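Uly1 (Catenovulum maritimum, PDB 7DRQ) cleaves the algal polysaccharide ulvan as a calcium-binding lyase of polysaccharide lyase family 24, built as a beta-propeller. Local coordinates at residues G19-V24 against Y38-G43; K54-Y59 against V113-K118; R227-K232 against S241-F246; Y410-E415 against L456-L461. All blocks are in the same frame, centred on the assembly; numbering follows the deposited sequence.

Interaction 1 of 4, residues G19-V24 against Y38-G43; sequences GVKKSV and YNYAYG
Lys21 NZ donates to Ala41 O at 2.8 Å, and on the neighbouring residue Lys22 N reaches Tyr40 O at 2.7 Å. The second bond pairs with Tyr40 N to Val20 O at 3.1 Å, so that Lys21 and Tyr40 form a single beta bridge. Farther back, Asn39 turns its amide toward the loop: OD1 takes Val20 N in the carbonyl plane, on a lone pair, with a nearly straight N-H (2.9 Å, 171°). Gly19 N donates to Tyr38 O at 2.8 Å. One water donates to both Lys22 O and Ala41 O, adding a further partner to Ala41 O. Outward from this bridge, the Tyr40 ring, swung back by chi1 of 59°, lies with one face under Lys21 CA, 4.0 Å from its centroid, a CH-pi contact. Val24 CG2 approaches Tyr42 OH obliquely, just past Ser23, the N-cap of helix 24-29. With five direct bonds across a surface contact, polar pairing more than apolar burial probably sets how this loop lies against strand 39-40.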
loop_
_atom_site.group_PDB
_atom_site.type_symbol
_atom_site.label_atom_id
_atom_site.label_comp_id
_atom_site.label_asym_id
_atom_site.label_seq_id
_atom_site.Cartn_x
_atom_site.Cartn_y
_atom_site.Cartn_z
ATOM N N GLY A 19 9.637 -7.155 19.759
ATOM C CA GLY A 19 8.949 -7.890 20.810
ATOM C C GLY A 19 8.103 -9.031 20.285
ATOM O O GLY A 19 8.491 -9.691 19.316
ATOM N N VAL A 20 6.947 -9.273 20.902
ATOM C CA VAL A 20 6.091 -10.391 20.525
ATOM C C VAL A 20 4.737 -9.874 20.053
ATOM O O VAL A 20 4.364 -8.717 20.262
ATOM C CB VAL A 20 5.915 -11.417 21.668
ATOM C CG1 VAL A 20 7.264 -11.912 22.143
ATOM C CG2 VAL A 20 5.102 -10.822 22.826
ATOM N N LYS A 21 3.990 -10.773 19.420
ATOM C CA LYS A 21 2.669 -10.439 18.912
ATOM C C LYS A 21 1.670 -10.278 20.053
ATOM O O LYS A 21 1.636 -11.084 20.983
ATOM C CB LYS A 21 2.193 -11.529 17.955
ATOM C CG LYS A 21 0.806 -11.295 17.401
ATOM C CD LYS A 21 0.879 -10.863 15.967
ATOM C CE LYS A 21 -0.427 -11.149 15.256
ATOM N NZ LYS A 21 -1.540 -10.508 15.999
ATOM N N LYS A 22 0.846 -9.234 19.972
ATOM C CA LYS A 22 -0.212 -8.985 20.943
ATOM C C LYS A 22 -1.578 -9.069 20.276
ATOM O O LYS A 22 -1.753 -8.625 19.135
ATOM C CB LYS A 22 -0.064 -7.607 21.598
ATOM C CG LYS A 22 1.192 -7.430 22.429
ATOM C CD LYS A 22 1.221 -8.351 23.646
ATOM C CE LYS A 22 2.506 -8.138 24.440
ATOM N NZ LYS A 22 2.574 -8.985 25.660
ATOM N N SER A 23 -2.548 -9.628 21.000
ATOM C CA SER A 23 -3.935 -9.556 20.580
ATOM C C SER A 23 -4.403 -8.097 20.575
ATOM O O SER A 23 -3.770 -7.209 21.148
ATOM C CB SER A 23 -4.813 -10.399 21.509
ATOM O OG SER A 23 -5.096 -9.694 22.702
ATOM N N VAL A 24 -5.533 -7.855 19.919
ATOM C CA VAL A 24 -6.140 -6.528 19.937
ATOM C C VAL A 24 -6.589 -6.168 21.353
ATOM O O VAL A 24 -6.325 -5.041 21.803
ATOM C CB VAL A 24 -7.291 -6.432 18.927
ATOM C CG1 VAL A 24 -8.171 -5.245 19.247
ATOM C CG2 VAL A 24 -6.726 -6.329 17.513
ATOM N N TYR A 38 9.718 -4.069 21.888
ATOM C CA TYR A 38 8.667 -3.374 21.124
ATOM C C TYR A 38 7.697 -4.405 20.574
ATOM O O TYR A 38 7.907 -4.983 19.506
ATOM C CB TYR A 38 9.286 -2.526 20.024
ATOM C CG TYR A 38 8.442 -1.342 19.574
ATOM C CD1 TYR A 38 7.063 -1.327 19.750
ATOM C CD2 TYR A 38 9.036 -0.247 18.962
ATOM C CE1 TYR A 38 6.291 -0.234 19.322
ATOM C CE2 TYR A 38 8.294 0.835 18.547
ATOM C CZ TYR A 38 6.925 0.842 18.723
ATOM O OH TYR A 38 6.217 1.936 18.297
ATOM N N ASN A 39 6.618 -4.649 21.309
ATOM C CA ASN A 39 5.607 -5.599 20.874
ATOM C C ASN A 39 4.812 -5.014 19.708
ATOM O O ASN A 39 5.019 -3.869 19.289
ATOM C CB ASN A 39 4.712 -5.973 22.054
ATOM C CG ASN A 39 5.509 -6.549 23.199
ATOM O OD1 ASN A 39 6.366 -7.409 22.994
ATOM N ND2 ASN A 39 5.251 -6.067 24.408
ATOM N N TYR A 40 3.890 -5.809 19.165
ATOM C CA TYR A 40 3.212 -5.401 17.943
ATOM C C TYR A 40 1.890 -6.146 17.806
ATOM O O TYR A 40 1.724 -7.254 18.322
ATOM C CB TYR A 40 4.107 -5.645 16.717
ATOM C CG TYR A 40 4.540 -7.086 16.536
ATOM C CD1 TYR A 40 5.694 -7.566 17.150
ATOM C CD2 TYR A 40 3.794 -7.967 15.760
ATOM C CE1 TYR A 40 6.102 -8.888 16.987
ATOM C CE2 TYR A 40 4.191 -9.290 15.591
ATOM C CZ TYR A 40 5.344 -9.743 16.209
ATOM O OH TYR A 40 5.742 -11.054 16.049
ATOM N N ALA A 41 0.955 -5.524 17.096
ATOM C CA ALA A 41 -0.392 -6.059 16.955
ATOM C C ALA A 41 -0.598 -6.819 15.653
ATOM O O ALA A 41 -1.447 -7.719 15.595
ATOM C CB ALA A 41 -1.418 -4.924 17.049
ATOM N N TYR A 42 0.169 -6.500 14.616
ATOM C CA TYR A 42 -0.018 -7.174 13.340
ATOM C C TYR A 42 1.308 -7.723 12.841
ATOM O O TYR A 42 1.713 -8.817 13.248
ATOM C CB TYR A 42 -0.678 -6.212 12.353
ATOM C CG TYR A 42 -2.037 -5.787 12.862
ATOM C CD1 TYR A 42 -3.125 -6.636 12.759
ATOM C CD2 TYR A 42 -2.212 -4.562 13.500
ATOM C CE1 TYR A 42 -4.364 -6.269 13.249
ATOM C CE2 TYR A 42 -3.451 -4.177 13.985
ATOM C CZ TYR A 42 -4.523 -5.036 13.858
ATOM O OH TYR A 42 -5.759 -4.661 14.341
ATOM N N GLY A 43 2.015 -6.967 11.985
ATOM C CA GLY A 43 3.341 -7.366 11.563
ATOM C C GLY A 43 4.413 -6.754 12.442
ATOM O O GLY A 43 4.167 -5.844 13.221
HETATM O O HOH W 1 -3.277 -9.510 14.608
HETATM O O HOH W 2 -3.548 -8.420 17.139
#

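Interaction 2 of 4, residues K54-Y59 against V113-K118; sequences KVYKNY and VAISPK
Two groups grip Lys54 NZ: it donates to Val113 O at 2.8 Å, nearly along the C=O axis, and forms a salt bridge with Asp51. The lysine curls to get there. Bends at chi2 (-64°) and chi4 (61°) fold the chain round the carbonyl, bringing CG to 3.2 Å from Val113 O while the ammonium group closes on the same oxygen. A charge held in a mostly buried contact is thus probably compensated by a carboxylate and a backbone carbonyl.

The apolar half lies two residues along the strand. Tyr56 sets CG anti to its backbone nitrogen, which lays the ring across Ile115 at about a right angle; Ile115 CG2 sits over one face, 4.0 Å from the ring centroid, as a CH-pi contact. Lys57 CG covers the centre of the opposite face, so the ring is sandwiched. Pro117 CA comes obliquely to Tyr56 CE1 at 3.8 Å, and beyond it Tyr56 OH bonds to Glu120.

After Tyr56 the chain reverses in a type II' turn closed at Tyr59, whereas Ser116 OG accepts Lys118 N in an ST turn. Segments 54-56 and 113-115 run 14° from parallel, their axes 7.3 Å apart at closest, on edge strands of separate antiparallel sheets with no ladder between them, although the Asp51 backbone bonds to Val113, as expected for the innermost strands of successive blades in a beta-propeller.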
loop_
_atom_site.group_PDB
_atom_site.type_symbol
_atom_site.label_atom_id
_atom_site.label_comp_id
_atom_site.label_asym_id
_atom_site.label_seq_id
_atom_site.Cartn_x
_atom_site.Cartn_y
_atom_site.Cartn_z
ATOM N N LYS A 54 9.177 6.263 -3.894
ATOM C CA LYS A 54 8.803 6.819 -5.188
ATOM C C LYS A 54 10.052 7.335 -5.882
ATOM O O LYS A 54 11.039 7.693 -5.230
ATOM C CB LYS A 54 7.796 7.974 -5.067
ATOM C CG LYS A 54 6.429 7.571 -4.546
ATOM C CD LYS A 54 5.751 6.619 -5.516
ATOM C CE LYS A 54 4.655 5.841 -4.797
ATOM N NZ LYS A 54 3.605 6.788 -4.245
ATOM N N VAL A 55 9.997 7.377 -7.208
ATOM C CA VAL A 55 11.075 7.923 -8.026
ATOM C C VAL A 55 10.517 9.060 -8.865
ATOM O O VAL A 55 9.489 8.900 -9.535
ATOM C CB VAL A 55 11.726 6.845 -8.912
ATOM C CG1 VAL A 55 12.906 7.440 -9.686
ATOM C CG2 VAL A 55 12.225 5.702 -8.045
ATOM N N TYR A 56 11.188 10.210 -8.810
ATOM C CA TYR A 56 10.826 11.391 -9.588
ATOM C C TYR A 56 12.105 11.967 -10.174
ATOM O O TYR A 56 12.987 12.394 -9.421
ATOM C CB TYR A 56 10.118 12.444 -8.725
ATOM C CG TYR A 56 10.022 13.783 -9.420
ATOM C CD1 TYR A 56 9.158 13.966 -10.493
ATOM C CD2 TYR A 56 10.810 14.859 -9.022
ATOM C CE1 TYR A 56 9.079 15.187 -11.146
ATOM C CE2 TYR A 56 10.734 16.073 -9.661
ATOM C CZ TYR A 56 9.869 16.234 -10.725
ATOM O OH TYR A 56 9.800 17.445 -11.369
ATOM N N LYS A 57 12.203 11.975 -11.506
ATOM C CA LYS A 57 13.433 12.366 -12.188
ATOM C C LYS A 57 14.617 11.605 -11.590
ATOM O O LYS A 57 14.618 10.368 -11.584
ATOM C CB LYS A 57 13.634 13.884 -12.106
ATOM C CG LYS A 57 12.532 14.669 -12.813
ATOM C CD LYS A 57 12.831 16.158 -12.859
ATOM C CE LYS A 57 11.937 16.864 -13.873
ATOM N NZ LYS A 57 11.783 16.062 -15.124
ATOM N N ASN A 58 15.602 12.323 -11.054
ATOM C CA ASN A 58 16.800 11.701 -10.499
ATOM C C ASN A 58 16.754 11.542 -8.980
ATOM O O ASN A 58 17.807 11.419 -8.341
ATOM C CB ASN A 58 18.045 12.499 -10.903
ATOM C CG ASN A 58 17.951 13.965 -10.518
ATOM O OD1 ASN A 58 17.207 14.729 -11.128
ATOM N ND2 ASN A 58 18.712 14.365 -9.499
ATOM N N TYR A 59 15.571 11.471 -8.391
ATOM C CA TYR A 59 15.446 11.413 -6.941
ATOM C C TYR A 59 14.638 10.192 -6.543
ATOM O O TYR A 59 13.574 9.936 -7.117
ATOM C CB TYR A 59 14.779 12.675 -6.399
ATOM C CG TYR A 59 15.475 13.954 -6.777
ATOM C CD1 TYR A 59 16.637 14.356 -6.130
ATOM C CD2 TYR A 59 14.956 14.775 -7.775
ATOM C CE1 TYR A 59 17.271 15.557 -6.480
ATOM C CE2 TYR A 59 15.572 15.957 -8.128
ATOM C CZ TYR A 59 16.724 16.344 -7.483
ATOM O OH TYR A 59 17.326 17.530 -7.845
ATOM N N VAL A 113 4.347 8.294 0.511
ATOM C CA VAL A 113 4.966 9.481 -0.063
ATOM C C VAL A 113 4.590 9.574 -1.537
ATOM O O VAL A 113 4.454 8.560 -2.229
ATOM C CB VAL A 113 6.508 9.480 0.115
ATOM C CG1 VAL A 113 7.141 8.249 -0.578
ATOM C CG2 VAL A 113 7.124 10.785 -0.389
ATOM N N ALA A 114 4.410 10.806 -2.014
ATOM C CA ALA A 114 4.254 11.062 -3.439
ATOM C C ALA A 114 4.859 12.412 -3.796
ATOM O O ALA A 114 4.909 13.330 -2.969
ATOM C CB ALA A 114 2.780 11.055 -3.870
ATOM N N ILE A 115 5.299 12.524 -5.047
ATOM C CA ILE A 115 5.707 13.789 -5.660
ATOM C C ILE A 115 4.684 14.148 -6.734
ATOM O O ILE A 115 4.285 13.285 -7.520
ATOM C CB ILE A 115 7.116 13.674 -6.272
ATOM C CG1 ILE A 115 8.112 13.074 -5.275
ATOM C CG2 ILE A 115 7.588 15.033 -6.785
ATOM C CD1 ILE A 115 8.298 13.891 -4.036
ATOM N N SER A 116 4.242 15.412 -6.764
ATOM C CA SER A 116 3.521 15.901 -7.943
ATOM C C SER A 116 4.522 16.226 -9.040
ATOM O O SER A 116 5.377 17.090 -8.844
ATOM C CB SER A 116 2.712 17.151 -7.649
ATOM O OG SER A 116 2.217 17.687 -8.887
ATOM N N PRO A 117 4.444 15.586 -10.203
ATOM C CA PRO A 117 5.354 15.958 -11.295
ATOM C C PRO A 117 5.024 17.318 -11.895
ATOM O O PRO A 117 5.813 17.826 -12.695
ATOM C CB PRO A 117 5.164 14.825 -12.317
ATOM C CG PRO A 117 4.412 13.741 -11.572
ATOM C CD PRO A 117 3.567 14.470 -10.579
ATOM N N LYS A 118 3.895 17.922 -11.513
ATOM C CA LYS A 118 3.531 19.230 -12.041
ATOM C C LYS A 118 4.218 20.352 -11.269
ATOM O O LYS A 118 5.008 21.108 -11.840
ATOM C CB LYS A 118 2.012 19.391 -12.035
ATOM C CG LYS A 118 1.350 18.562 -13.127
ATOM C CD LYS A 118 -0.157 18.491 -12.948
ATOM C CE LYS A 118 -0.831 17.992 -14.210
ATOM N NZ LYS A 118 0.150 17.813 -15.314
#

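Interaction 3 of 4, residues R227-K232 against S241-F246; sequences RVVFNK and SHFKSF
Backbone bonds from Phe230 and Lys244 tie this hairpin: each N-H reaches the other's carbonyl, 2.9 Å for Phe230 N to Lys244 O and 2.8 Å for Lys244 N to Phe230 O. Phe246 N extends the ladder to Val228 O. Nearer the turn the register slips by a residue, and Ser241 bridges the slip, its N donating to Lys232 O while its OG accepts Lys232 N at 2.9 Å.

The aromatic contacts centre on Phe243. Val229 CG2 presses on one face, 3.7 Å from the ring centroid in a CH-pi contact, and the Asn231 amide stacks on the opposite face, its plane 10° from the ring's. Phe230 lies alongside Lys244, whose CB is over one face of the ring.

Among polar side chains, Ser245 OG sits over the Arg227 guanidinium face, 3.1 Å from NH1 at an angle too poor for a hydrogen bond; Arg227 NH2 is hydrogen-bonded to Gln220. The serine hydroxyl of Ser241, accepting where a backbone carbonyl would in a regular ladder, probably keeps the hairpin paired here.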
loop_
_atom_site.group_PDB
_atom_site.type_symbol
_atom_site.label_atom_id
_atom_site.label_comp_id
_atom_site.label_asym_id
_atom_site.label_seq_id
_atom_site.Cartn_x
_atom_site.Cartn_y
_atom_site.Cartn_z
ATOM N N ARG A 227 -15.267 1.075 2.009
ATOM C CA ARG A 227 -15.198 1.518 0.624
ATOM C C ARG A 227 -13.792 2.002 0.319
ATOM O O ARG A 227 -13.002 2.294 1.222
ATOM C CB ARG A 227 -16.205 2.642 0.316
ATOM C CG ARG A 227 -16.027 3.909 1.144
ATOM C CD ARG A 227 -16.883 5.045 0.569
ATOM N NE ARG A 227 -16.902 6.217 1.448
ATOM C CZ ARG A 227 -17.950 7.017 1.600
ATOM N NH1 ARG A 227 -19.066 6.782 0.931
ATOM N NH2 ARG A 227 -17.874 8.058 2.417
ATOM N N VAL A 228 -13.482 2.061 -0.971
ATOM C CA VAL A 228 -12.305 2.765 -1.464
ATOM C C VAL A 228 -12.741 4.156 -1.895
ATOM O O VAL A 228 -13.731 4.304 -2.630
ATOM C CB VAL A 228 -11.643 2.005 -2.625
ATOM C CG1 VAL A 228 -10.615 2.898 -3.327
ATOM C CG2 VAL A 228 -10.948 0.740 -2.084
ATOM N N VAL A 229 -12.021 5.177 -1.416
ATOM C CA VAL A 229 -12.230 6.558 -1.835
ATOM C C VAL A 229 -10.946 7.037 -2.491
ATOM O O VAL A 229 -9.853 6.591 -2.133
ATOM C CB VAL A 229 -12.625 7.486 -0.665
ATOM C CG1 VAL A 229 -13.994 7.075 -0.076
ATOM C CG2 VAL A 229 -11.552 7.498 0.417
ATOM N N PHE A 230 -11.082 7.925 -3.473
ATOM C CA PHE A 230 -9.904 8.428 -4.170
ATOM C C PHE A 230 -10.119 9.881 -4.569
ATOM O O PHE A 230 -11.251 10.335 -4.755
ATOM C CB PHE A 230 -9.547 7.573 -5.402
ATOM C CG PHE A 230 -10.594 7.583 -6.498
ATOM C CD1 PHE A 230 -11.775 6.857 -6.366
ATOM C CD2 PHE A 230 -10.373 8.287 -7.671
ATOM C CE1 PHE A 230 -12.724 6.855 -7.380
ATOM C CE2 PHE A 230 -11.310 8.294 -8.696
ATOM C CZ PHE A 230 -12.496 7.580 -8.547
ATOM N N ASN A 231 -9.012 10.615 -4.699
ATOM C CA ASN A 231 -9.083 12.017 -5.072
ATOM C C ASN A 231 -7.908 12.335 -5.989
ATOM O O ASN A 231 -7.093 11.466 -6.315
ATOM C CB ASN A 231 -9.108 12.929 -3.835
ATOM C CG ASN A 231 -7.886 12.746 -2.945
ATOM O OD1 ASN A 231 -6.943 12.040 -3.294
ATOM N ND2 ASN A 231 -7.905 13.389 -1.780
ATOM N N LYS A 232 -7.836 13.591 -6.409
ATOM C CA LYS A 232 -6.831 14.050 -7.353
ATOM C C LYS A 232 -6.194 15.318 -6.814
ATOM O O LYS A 232 -6.867 16.155 -6.200
ATOM C CB LYS A 232 -7.437 14.295 -8.747
ATOM C CG LYS A 232 -6.475 14.963 -9.732
ATOM C CD LYS A 232 -7.020 15.009 -11.156
ATOM C CE LYS A 232 -8.129 16.024 -11.306
ATOM N NZ LYS A 232 -8.631 16.069 -12.716
ATOM N N SER A 241 -8.838 17.465 -4.628
ATOM C CA SER A 241 -10.275 17.363 -4.799
ATOM C C SER A 241 -10.903 16.590 -3.633
ATOM O O SER A 241 -10.220 15.936 -2.831
ATOM C CB SER A 241 -10.596 16.684 -6.129
ATOM O OG SER A 241 -10.112 15.350 -6.133
ATOM N N HIS A 242 -12.229 16.681 -3.547
ATOM C CA HIS A 242 -12.990 15.910 -2.571
ATOM C C HIS A 242 -12.886 14.426 -2.883
ATOM O O HIS A 242 -12.947 14.024 -4.047
ATOM C CB HIS A 242 -14.458 16.353 -2.608
ATOM C CG HIS A 242 -15.292 15.840 -1.471
ATOM N ND1 HIS A 242 -15.552 14.501 -1.275
ATOM C CD2 HIS A 242 -15.971 16.502 -0.501
ATOM C CE1 HIS A 242 -16.326 14.356 -0.211
ATOM N NE2 HIS A 242 -16.610 15.557 0.267
ATOM N N PHE A 243 -12.715 13.610 -1.840
ATOM C CA PHE A 243 -12.691 12.160 -2.016
ATOM C C PHE A 243 -13.944 11.694 -2.749
ATOM O O PHE A 243 -15.052 12.166 -2.482
ATOM C CB PHE A 243 -12.607 11.455 -0.659
ATOM C CG PHE A 243 -11.205 11.129 -0.210
ATOM C CD1 PHE A 243 -10.313 10.473 -1.055
ATOM C CD2 PHE A 243 -10.792 11.464 1.068
ATOM C CE1 PHE A 243 -9.033 10.160 -0.621
ATOM C CE2 PHE A 243 -9.513 11.168 1.509
ATOM C CZ PHE A 243 -8.627 10.514 0.662
ATOM N N LYS A 244 -13.761 10.755 -3.671
ATOM C CA LYS A 244 -14.845 10.181 -4.452
ATOM C C LYS A 244 -14.912 8.685 -4.177
ATOM O O LYS A 244 -13.883 8.008 -4.142
ATOM C CB LYS A 244 -14.620 10.447 -5.948
ATOM C CG LYS A 244 -15.662 9.820 -6.867
ATOM C CD LYS A 244 -15.523 10.308 -8.296
ATOM C CE LYS A 244 -15.997 11.747 -8.428
ATOM N NZ LYS A 244 -17.432 11.884 -8.043
ATOM N N SER A 245 -16.121 8.158 -3.982
ATOM C CA SER A 245 -16.285 6.752 -3.636
ATOM C C SER A 245 -16.243 5.866 -4.874
ATOM O O SER A 245 -17.029 6.054 -5.813
ATOM C CB SER A 245 -17.625 6.546 -2.924
ATOM O OG SER A 245 -17.669 7.313 -1.748
ATOM N N PHE A 246 -15.348 4.878 -4.871
ATOM C CA PHE A 246 -15.437 3.838 -5.888
ATOM C C PHE A 246 -16.653 2.948 -5.651
ATOM O O PHE A 246 -17.348 2.567 -6.603
ATOM C CB PHE A 246 -14.176 2.970 -5.919
ATOM C CG PHE A 246 -14.368 1.732 -6.746
ATOM C CD1 PHE A 246 -14.332 1.811 -8.125
ATOM C CD2 PHE A 246 -14.693 0.523 -6.155
ATOM C CE1 PHE A 246 -14.572 0.697 -8.903
ATOM C CE2 PHE A 246 -14.939 -0.602 -6.933
ATOM C CZ PHE A 246 -14.875 -0.509 -8.307
#

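Interaction 4 of 4, residues Y410-E415 against L456-L461; sequences YIIGLE and LYYYLL
Ile412 aims its CB at strand 456-461, and there the side chain forks. CG2 nestles 3.9 Å from Leu456 CD2 and 4.0 Å from Tyr458 CE2, lying over one face of the tyrosine ring. The other arm, with CG1 beside the backbone nitrogen (chi1 -61°), carries CD1 to within 4.1 Å of Leu456 CD1, so isoleucine and leucine meet tip to tip. Tyr458 runs past in the opposite direction and is held from its second face by Leu460 CD2, 3.5 Å above the ring centre. Its hydroxyl rests on the Gly413 backbone, OH to CA 3.5 Å. Leu414 completes the layer: CG lies 3.6 Å from Tyr458 OH, and CD2 slides past Leu460 CD2 at 4.0 Å. Val449 of strand 444-452 backs Ile412, Leu456 and Tyr458. Segments 410-415 and 456-461 cross at -29°, their axes 10.1 Å apart at closest, joined by side chains from two different sheets, the face-to-face stacking of neighbouring blades in a beta-propeller.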
loop_
_atom_site.group_PDB
_atom_site.type_symbol
_atom_site.label_atom_id
_atom_site.label_comp_id
_atom_site.label_asym_id
_atom_site.label_seq_id
_atom_site.Cartn_x
_atom_site.Cartn_y
_atom_site.Cartn_z
ATOM N N TYR A 410 6.188 -9.553 -13.942
ATOM C CA TYR A 410 7.294 -9.996 -13.107
ATOM C C TYR A 410 6.804 -10.447 -11.743
ATOM O O TYR A 410 5.896 -9.842 -11.169
ATOM C CB TYR A 410 8.330 -8.891 -12.892
ATOM C CG TYR A 410 8.947 -8.377 -14.151
ATOM C CD1 TYR A 410 10.098 -8.964 -14.670
ATOM C CD2 TYR A 410 8.395 -7.294 -14.825
ATOM C CE1 TYR A 410 10.682 -8.485 -15.826
ATOM C CE2 TYR A 410 8.968 -6.817 -15.987
ATOM C CZ TYR A 410 10.110 -7.413 -16.478
ATOM O OH TYR A 410 10.683 -6.942 -17.635
ATOM N N ILE A 411 7.432 -11.516 -11.236
ATOM C CA ILE A 411 7.426 -11.864 -9.824
ATOM C C ILE A 411 8.780 -11.449 -9.270
ATOM O O ILE A 411 9.816 -11.763 -9.864
ATOM C CB ILE A 411 7.184 -13.368 -9.616
ATOM C CG1 ILE A 411 5.774 -13.764 -10.056
ATOM C CG2 ILE A 411 7.427 -13.763 -8.159
ATOM C CD1 ILE A 411 5.650 -15.250 -10.358
ATOM N N ILE A 412 8.777 -10.715 -8.161
ATOM C CA ILE A 412 10.002 -10.191 -7.567
ATOM C C ILE A 412 9.958 -10.515 -6.081
ATOM O O ILE A 412 8.967 -10.217 -5.405
ATOM C CB ILE A 412 10.152 -8.677 -7.796
ATOM C CG1 ILE A 412 10.206 -8.364 -9.297
ATOM C CG2 ILE A 412 11.385 -8.128 -7.056
ATOM C CD1 ILE A 412 9.922 -6.901 -9.629
ATOM N N GLY A 413 11.023 -11.116 -5.572
ATOM C CA GLY A 413 10.972 -11.548 -4.200
ATOM C C GLY A 413 12.340 -11.880 -3.666
ATOM O O GLY A 413 13.360 -11.568 -4.279
ATOM N N LEU A 414 12.338 -12.514 -2.503
ATOM C CA LEU A 414 13.555 -12.930 -1.823
ATOM C C LEU A 414 13.553 -14.443 -1.732
ATOM O O LEU A 414 12.565 -15.040 -1.294
ATOM C CB LEU A 414 13.646 -12.305 -0.429
ATOM C CG LEU A 414 13.578 -10.775 -0.446
ATOM C CD1 LEU A 414 13.437 -10.177 0.960
ATOM C CD2 LEU A 414 14.818 -10.205 -1.140
ATOM N N GLU A 415 14.646 -15.061 -2.159
ATOM C CA GLU A 415 14.828 -16.497 -2.024
ATOM C C GLU A 415 16.125 -16.715 -1.266
ATOM O O GLU A 415 17.184 -16.264 -1.712
ATOM C CB GLU A 415 14.867 -17.183 -3.389
ATOM C CG GLU A 415 14.897 -18.699 -3.325
ATOM C CD GLU A 415 14.620 -19.321 -4.675
ATOM O OE1 GLU A 415 13.431 -19.422 -5.054
ATOM O OE2 GLU A 415 15.592 -19.687 -5.365
ATOM N N LEU A 456 13.893 -1.537 -11.512
ATOM C CA LEU A 456 13.339 -2.032 -10.257
ATOM C C LEU A 456 14.069 -1.340 -9.108
ATOM O O LEU A 456 15.297 -1.426 -9.007
ATOM C CB LEU A 456 13.492 -3.556 -10.163
ATOM C CG LEU A 456 13.574 -4.234 -8.782
ATOM C CD1 LEU A 456 12.294 -4.008 -8.005
ATOM C CD2 LEU A 456 13.859 -5.745 -8.888
ATOM N N TYR A 457 13.318 -0.620 -8.284
ATOM C CA TYR A 457 13.824 0.016 -7.075
ATOM C C TYR A 457 13.366 -0.850 -5.917
ATOM O O TYR A 457 12.169 -0.914 -5.618
ATOM C CB TYR A 457 13.307 1.455 -6.960
ATOM C CG TYR A 457 13.867 2.334 -8.055
ATOM C CD1 TYR A 457 13.351 2.281 -9.351
ATOM C CD2 TYR A 457 14.948 3.185 -7.810
ATOM C CE1 TYR A 457 13.880 3.063 -10.365
ATOM C CE2 TYR A 457 15.495 3.967 -8.828
ATOM C CZ TYR A 457 14.952 3.902 -10.100
ATOM O OH TYR A 457 15.482 4.678 -11.111
ATOM N N TYR A 458 14.308 -1.568 -5.305
ATOM C CA TYR A 458 13.992 -2.548 -4.268
ATOM C C TYR A 458 14.434 -1.969 -2.935
ATOM O O TYR A 458 15.630 -1.775 -2.706
ATOM C CB TYR A 458 14.689 -3.881 -4.552
ATOM C CG TYR A 458 13.947 -5.105 -4.074
ATOM C CD1 TYR A 458 12.782 -5.000 -3.325
ATOM C CD2 TYR A 458 14.434 -6.383 -4.370
ATOM C CE1 TYR A 458 12.107 -6.134 -2.905
ATOM C CE2 TYR A 458 13.773 -7.513 -3.952
ATOM C CZ TYR A 458 12.621 -7.393 -3.216
ATOM O OH TYR A 458 11.982 -8.545 -2.817
ATOM N N TYR A 459 13.470 -1.724 -2.066
ATOM C CA TYR A 459 13.684 -1.075 -0.773
ATOM C C TYR A 459 13.638 -2.194 0.259
ATOM O O TYR A 459 12.589 -2.817 0.455
ATOM C CB TYR A 459 12.600 -0.013 -0.577
ATOM C CG TYR A 459 12.698 0.902 0.626
ATOM C CD1 TYR A 459 13.814 0.926 1.452
ATOM C CD2 TYR A 459 11.637 1.750 0.932
ATOM C CE1 TYR A 459 13.874 1.783 2.559
ATOM C CE2 TYR A 459 11.684 2.599 2.016
ATOM C CZ TYR A 459 12.792 2.612 2.835
ATOM O OH TYR A 459 12.784 3.478 3.912
ATOM N N LEU A 460 14.766 -2.462 0.902
ATOM C CA LEU A 460 14.997 -3.755 1.534
ATOM C C LEU A 460 15.406 -3.624 2.997
ATOM O O LEU A 460 16.185 -2.740 3.346
ATOM C CB LEU A 460 16.102 -4.503 0.779
ATOM C CG LEU A 460 15.746 -4.945 -0.637
ATOM C CD1 LEU A 460 17.002 -5.072 -1.493
ATOM C CD2 LEU A 460 14.973 -6.270 -0.611
ATOM N N LEU A 461 14.896 -4.526 3.835
ATOM C CA LEU A 461 15.326 -4.671 5.226
ATOM C C LEU A 461 16.369 -5.786 5.310
ATOM O O LEU A 461 16.097 -6.923 4.911
ATOM C CB LEU A 461 14.137 -4.997 6.129
ATOM C CG LEU A 461 14.426 -5.362 7.592
ATOM C CD1 LEU A 461 14.942 -4.171 8.344
ATOM C CD2 LEU A 461 13.151 -5.883 8.260
#

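In the fold
The four contacts sample different levels of one propeller. Interaction 3 pairs strands within a blade, whereas interactions 2 and 4 each join one blade to the next. Those two touch: Val55 CG2 packs on Tyr457 CD2 at 3.7 Å, where the blade holding strand 53-56 meets the last one, which itself is completed by N-terminal strand 3-15 beside C-terminal strand 469-478, a Velcro-like ring closure. Interaction 1, in the loop following strand 3-15, lies with its centre about 33 Å from that of interaction 2. Interactions 3 and 4, about 30 Å apart between centres, fall on opposite sides of the chain's centre. All four lie away from the calcium sites.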